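Local coordinates for protein pectate lyase (PDB 5AMV) that cleaves polygalacturonate by calcium-dependent beta-elimination, releasing oligosaccharides with an unsaturated galacturonosyl residue at the non-reducing end, at residues S253-T258 against I312-K317; A111-N116 against D164-W169. All coordinates share one frame; numbering follows the deposited sequence.

In the fold
Pectate lyase of polysaccharide lyase family 1 is a right-handed parallel beta-helix. Contact 2 comes first along the chain and is complete before contact 1 begins; it sets helix 105-121 against a loop and the start of strand 168-170. Contact 1 joins two loops, one after strand 247-251 and one after strand 310-312, two members of the same four-stranded parallel sheet. The centres are 27 Å apart and the nearest atoms about 13 Å, without touching. The side chain of Asp164 lies about 10 Å from the bound calcium ion and the side chain of Asp255 about 7 Å from a bound galacturonate, so both contacts lie near the catalytic groove, one toward the metal and the other toward the substrate.

Contact 1: S253-T258 against I312-K317; sequences SSDSKT and IGKSSK
Lys314 reaches across to Asp255 and joins two turns that leave parallel strands of the beta-helix: a type I beta turn from Ser254 to Lys257 and a type II turn from Gly313 to Ser316. The closest CA atoms, those of Asp255 and Lys314, are 6.2 Å apart.

Of the polar links, the direct one is made by the ammonium group and a backbone carbonyl: Lys314 NZ donates to Asp255 O over 2.9 Å. The nitrogen stands above the carbonyl plane, 43° out of it, so no lone pair is addressed squarely. The carboxylate is not the lysine's salt-bridge partner, for Lys314 NZ and Asp255 OD2 remain 5.4 Å apart; Asp255 OD1 instead pairs with Arg284. A water makes a second link, donating to Asp255 OD1 and accepting from Lys314 N.

The nonpolar part is the lysine chain crossing the aspartate at a slant. With CG anti to the backbone N (chi1 176°) and the rest extended, Lys314 CB lies over one face of the carboxylate, 3.5 Å from Asp255 OD1, while Lys314 CD packs against Asp255 CB.

Each turn is also braced from within. Ser254 OG accepts from Ser256 N, an ST turn that spans Asp255. In the other loop Gly313 O takes two donors, Ser316 N and the hydroxyl Ser316 OG, the latter at 2.8 Å and tilted 17° from the carbonyl plane.

Contact 2: A111-N116 against D164-W169; sequences ARSQKN and DYFPQW
Gln114 and Asp164 both hold CG anti to the backbone N (chi1 -165° in Gln114), and the glutamine, extended beyond CG, carries its amide from the helix to the carboxylate. The two side chains cross at about a right angle, with their flat ends turned 45° apart. Gln114 NE2 donates to Asp164 OD2 over 2.8 Å with an N-H...O angle of 146°, meeting the syn lone pair; the oxygen lies almost in the amide plane. Gln182 N also donates to OD2, while Arg110 NH1 donates to Gln114 OE1, so both ends of the amide have partners in this conformer.

The other carboxylate oxygen, Asp164 OD1, accepts from Phe166 N at 2.8 Å from above the carboxylate plane, closing an Asx turn. The turn presents the Phe166 ring to the helix, where Ser113 CB sits over its centre in a CH-pi contact, 3.5 Å from the centroid and almost on the ring normal. Tyr165 CB covers the opposite face nearer the rim. With an alanine here in place of Asp164, both carboxylate oxygens are gone, which would probably leave Gln114 NE2 and Gln182 N without this acceptor and relax the turn that positions Phe166.

The side chain of Asp164 lies about 7 Å from that of calcium ligand Asp223. Through the amide-carboxylate bond and the CH-pi contact, helix 105-121 thus meets an Asx-turn loop of the parallel beta-helix near the calcium site.

Contact 1: S253-T258 against I312-K317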
loop_
_atom_site.group_PDB
_atom_site.type_symbol
_atom_site.label_atom_id
_atom_site.label_comp_id
_atom_site.label_asym_id
_atom_site.label_seq_id
_atom_site.Cartn_x
_atom_site.Cartn_y
_atom_site.Cartn_z
ATOM N N SER A 253 -11.925 -2.379 -0.372
ATOM C CA SER A 253 -12.147 -1.204 0.494
ATOM C C SER A 253 -13.468 -1.257 1.263
ATOM O O SER A 253 -13.683 -0.454 2.187
ATOM C CB SER A 253 -12.168 0.045 -0.391
ATOM O OG SER A 253 -13.261 -0.087 -1.300
ATOM N N SER A 254 -14.367 -2.180 0.922
ATOM C CA SER A 254 -15.703 -2.174 1.555
ATOM C C SER A 254 -16.448 -3.506 1.526
ATOM O O SER A 254 -16.421 -4.215 0.520
ATOM C CB SER A 254 -16.563 -1.102 0.856
ATOM O OG SER A 254 -17.862 -1.084 1.418
ATOM N N ASP A 255 -17.107 -3.843 2.632
ATOM C CA ASP A 255 -17.969 -5.018 2.696
ATOM C C ASP A 255 -19.110 -4.935 1.652
ATOM O O ASP A 255 -19.568 -5.950 1.153
ATOM C CB ASP A 255 -18.566 -5.146 4.101
ATOM C CG ASP A 255 -17.559 -5.666 5.131
ATOM O OD1 ASP A 255 -16.360 -5.841 4.796
ATOM O OD2 ASP A 255 -17.980 -5.944 6.269
ATOM N N SER A 256 -19.533 -3.712 1.331
ATOM C CA SER A 256 -20.613 -3.465 0.379
ATOM C C SER A 256 -20.187 -3.620 -1.077
ATOM O O SER A 256 -21.025 -3.760 -1.964
ATOM C CB SER A 256 -21.193 -2.063 0.598
ATOM O OG SER A 256 -21.972 -2.022 1.773
ATOM N N LYS A 257 -18.882 -3.615 -1.332
ATOM C CA LYS A 257 -18.396 -3.761 -2.701
ATOM C C LYS A 257 -18.336 -5.228 -3.135
ATOM O O LYS A 257 -17.255 -5.764 -3.344
ATOM C CB LYS A 257 -17.037 -3.048 -2.856
ATOM C CG LYS A 257 -16.643 -2.696 -4.300
ATOM C CD LYS A 257 -17.249 -1.356 -4.705
ATOM C CE LYS A 257 -17.000 -1.064 -6.176
ATOM N NZ LYS A 257 -17.523 0.279 -6.559
ATOM N N THR A 258 -19.510 -5.868 -3.315
ATOM C CA THR A 258 -19.572 -7.297 -3.641
ATOM C C THR A 258 -19.084 -7.584 -5.056
ATOM O O THR A 258 -18.751 -8.723 -5.384
ATOM C CB THR A 258 -20.987 -7.867 -3.436
ATOM O OG1 THR A 258 -21.921 -7.069 -4.187
ATOM C CG2 THR A 258 -21.352 -7.823 -1.942
ATOM N N ILE A 312 -8.416 -10.959 8.201
ATOM C CA ILE A 312 -9.386 -11.851 7.548
ATOM C C ILE A 312 -10.718 -11.127 7.446
ATOM O O ILE A 312 -11.534 -11.164 8.386
ATOM C CB ILE A 312 -9.538 -13.181 8.351
ATOM C CG1 ILE A 312 -8.167 -13.756 8.763
ATOM C CG2 ILE A 312 -10.341 -14.203 7.543
ATOM C CD1 ILE A 312 -7.114 -13.864 7.641
ATOM N N GLY A 313 -10.914 -10.418 6.335
ATOM C CA GLY A 313 -12.100 -9.569 6.096
ATOM C C GLY A 313 -13.219 -10.381 5.447
ATOM O O GLY A 313 -13.008 -11.546 5.090
ATOM N N LYS A 314 -14.364 -9.711 5.212
ATOM C CA LYS A 314 -15.525 -10.368 4.579
ATOM C C LYS A 314 -15.180 -11.146 3.307
ATOM O O LYS A 314 -14.610 -10.586 2.354
ATOM C CB LYS A 314 -16.580 -9.342 4.258
ATOM C CG LYS A 314 -17.789 -9.941 3.513
ATOM C CD LYS A 314 -18.792 -8.829 3.337
ATOM C CE LYS A 314 -20.070 -9.376 2.680
ATOM N NZ LYS A 314 -20.961 -8.218 2.407
ATOM N N SER A 315 -15.518 -12.438 3.312
ATOM C CA SER A 315 -15.367 -13.325 2.156
ATOM C C SER A 315 -13.907 -13.399 1.643
ATOM O O SER A 315 -13.651 -13.774 0.492
ATOM C CB SER A 315 -16.338 -12.870 1.053
ATOM O OG SER A 315 -16.399 -13.823 -0.008
ATOM N N SER A 316 -12.937 -13.025 2.484
ATOM C CA SER A 316 -11.547 -13.126 2.065
ATOM C C SER A 316 -11.120 -14.552 1.802
ATOM O O SER A 316 -11.646 -15.512 2.416
ATOM C CB SER A 316 -10.574 -12.478 3.075
ATOM O OG SER A 316 -10.715 -13.036 4.363
ATOM N N LYS A 317 -10.185 -14.720 0.879
ATOM C CA LYS A 317 -9.698 -16.034 0.553
ATOM C C LYS A 317 -8.174 -16.064 0.530
ATOM O O LYS A 317 -7.564 -16.359 -0.486
ATOM C CB LYS A 317 -10.321 -16.502 -0.769
ATOM C CG LYS A 317 -11.824 -16.726 -0.650
ATOM C CD LYS A 317 -12.468 -16.999 -2.008
ATOM C CE LYS A 317 -13.977 -17.443 -1.793
ATOM N NZ LYS A 317 -14.782 -16.498 -1.000
HETATM O O HOH W 1 -14.439 -7.012 6.296
#

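Contact 2: A111-N116 against D164-W169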
loop_
_atom_site.group_PDB
_atom_site.type_symbol
_atom_site.label_atom_id
_atom_site.label_comp_id
_atom_site.label_asym_id
_atom_site.label_seq_id
_atom_site.Cartn_x
_atom_site.Cartn_y
_atom_site.Cartn_z
ATOM N N ALA A 111 -12.085 20.258 2.669
ATOM C CA ALA A 111 -12.089 19.489 1.426
ATOM C C ALA A 111 -11.345 20.246 0.315
ATOM O O ALA A 111 -10.578 19.648 -0.433
ATOM C CB ALA A 111 -13.536 19.151 0.994
ATOM N N ARG A 112 -11.583 21.555 0.218
ATOM C CA ARG A 112 -10.848 22.374 -0.774
ATOM C C ARG A 112 -9.348 22.323 -0.532
ATOM O O ARG A 112 -8.541 22.212 -1.501
ATOM C CB ARG A 112 -11.370 23.829 -0.811
ATOM C CG ARG A 112 -12.782 23.898 -1.410
ATOM C CD ARG A 112 -13.236 25.369 -1.638
ATOM N NE ARG A 112 -13.178 26.230 -0.449
ATOM C CZ ARG A 112 -14.191 26.456 0.391
ATOM N NH1 ARG A 112 -15.372 25.867 0.200
ATOM N NH2 ARG A 112 -13.992 27.251 1.449
ATOM N N SER A 113 -8.964 22.421 0.746
ATOM C CA SER A 113 -7.565 22.349 1.114
ATOM C C SER A 113 -6.943 21.014 0.661
ATOM O O SER A 113 -5.861 20.985 0.047
ATOM C CB SER A 113 -7.427 22.472 2.641
ATOM O OG SER A 113 -8.056 23.696 3.051
ATOM N N GLN A 114 -7.640 19.931 0.981
ATOM C CA GLN A 114 -7.217 18.593 0.589
ATOM C C GLN A 114 -7.077 18.477 -0.935
ATOM O O GLN A 114 -6.115 17.890 -1.451
ATOM C CB GLN A 114 -8.229 17.585 1.145
ATOM C CG GLN A 114 -7.701 16.190 1.118
ATOM C CD GLN A 114 -8.613 15.233 1.784
ATOM O OE1 GLN A 114 -9.845 15.256 1.582
ATOM N NE2 GLN A 114 -8.021 14.369 2.619
ATOM N N LYS A 115 -8.031 19.060 -1.666
ATOM C CA LYS A 115 -7.965 18.946 -3.116
ATOM C C LYS A 115 -6.775 19.732 -3.682
ATOM O O LYS A 115 -6.157 19.315 -4.640
ATOM C CB LYS A 115 -9.304 19.349 -3.737
ATOM C CG LYS A 115 -10.390 18.264 -3.517
ATOM C CD LYS A 115 -11.778 18.812 -3.833
ATOM C CE LYS A 115 -12.862 17.743 -3.736
ATOM N NZ LYS A 115 -13.662 17.819 -2.478
ATOM N N ASN A 116 -6.409 20.831 -3.046
ATOM C CA ASN A 116 -5.214 21.582 -3.489
ATOM C C ASN A 116 -3.948 20.701 -3.368
ATOM O O ASN A 116 -3.104 20.675 -4.245
ATOM C CB ASN A 116 -5.063 22.806 -2.592
ATOM C CG ASN A 116 -6.162 23.840 -2.818
ATOM O OD1 ASN A 116 -6.797 23.870 -3.878
ATOM N ND2 ASN A 116 -6.343 24.726 -1.854
ATOM N N ASP A 164 -0.870 13.658 4.435
ATOM C CA ASP A 164 -2.038 14.518 4.149
ATOM C C ASP A 164 -2.107 15.572 5.243
ATOM O O ASP A 164 -2.265 15.244 6.439
ATOM C CB ASP A 164 -3.293 13.602 4.170
ATOM C CG ASP A 164 -4.578 14.289 3.799
ATOM O OD1 ASP A 164 -4.703 15.523 3.843
ATOM O OD2 ASP A 164 -5.519 13.518 3.445
ATOM N N TYR A 165 -2.034 16.852 4.851
ATOM C CA TYR A 165 -2.130 17.929 5.829
ATOM C C TYR A 165 -3.556 18.126 6.382
ATOM O O TYR A 165 -3.730 18.842 7.353
ATOM C CB TYR A 165 -1.674 19.260 5.244
ATOM C CG TYR A 165 -0.179 19.360 5.081
ATOM C CD1 TYR A 165 0.654 19.425 6.215
ATOM C CD2 TYR A 165 0.390 19.373 3.804
ATOM C CE1 TYR A 165 2.042 19.509 6.064
ATOM C CE2 TYR A 165 1.765 19.448 3.647
ATOM C CZ TYR A 165 2.558 19.497 4.788
ATOM O OH TYR A 165 3.921 19.558 4.604
ATOM N N PHE A 166 -4.565 17.501 5.776
ATOM C CA PHE A 166 -5.981 17.860 6.113
ATOM C C PHE A 166 -6.840 16.603 6.291
ATOM O O PHE A 166 -7.846 16.441 5.614
ATOM C CB PHE A 166 -6.588 18.767 5.017
ATOM C CG PHE A 166 -5.691 19.931 4.677
ATOM C CD1 PHE A 166 -5.586 21.041 5.575
ATOM C CD2 PHE A 166 -4.949 19.910 3.516
ATOM C CE1 PHE A 166 -4.693 22.103 5.268
ATOM C CE2 PHE A 166 -4.069 20.987 3.199
ATOM C CZ PHE A 166 -3.928 22.065 4.103
ATOM N N PRO A 167 -6.467 15.738 7.252
ATOM C CA PRO A 167 -7.283 14.550 7.489
ATOM C C PRO A 167 -8.738 14.904 7.801
ATOM O O PRO A 167 -9.008 15.893 8.490
ATOM C CB PRO A 167 -6.642 13.923 8.749
ATOM C CG PRO A 167 -5.350 14.561 8.965
ATOM C CD PRO A 167 -5.308 15.833 8.151
ATOM N N GLN A 168 -9.646 14.070 7.289
ATOM C CA GLN A 168 -11.071 14.239 7.498
ATOM C C GLN A 168 -11.523 13.540 8.783
ATOM O O GLN A 168 -11.147 12.399 9.013
ATOM C CB GLN A 168 -11.826 13.659 6.327
ATOM C CG GLN A 168 -13.327 13.887 6.373
ATOM C CD GLN A 168 -14.024 13.102 5.260
ATOM O OE1 GLN A 168 -13.794 11.908 5.107
ATOM N NE2 GLN A 168 -14.830 13.779 4.464
ATOM N N TRP A 169 -12.332 14.207 9.603
ATOM C CA TRP A 169 -12.962 13.533 10.735
ATOM C C TRP A 169 -14.149 12.694 10.250
ATOM O O TRP A 169 -15.053 13.213 9.551
ATOM C CB TRP A 169 -13.416 14.584 11.771
ATOM C CG TRP A 169 -14.213 13.993 12.918
ATOM C CD1 TRP A 169 -15.475 14.367 13.278
ATOM C CD2 TRP A 169 -13.800 12.976 13.846
ATOM N NE1 TRP A 169 -15.887 13.640 14.387
ATOM C CE2 TRP A 169 -14.887 12.776 14.753
ATOM C CE3 TRP A 169 -12.623 12.229 14.026
ATOM C CZ2 TRP A 169 -14.823 11.881 15.828
ATOM C CZ3 TRP A 169 -12.554 11.318 15.106
ATOM C CH2 TRP A 169 -13.660 11.141 15.984
#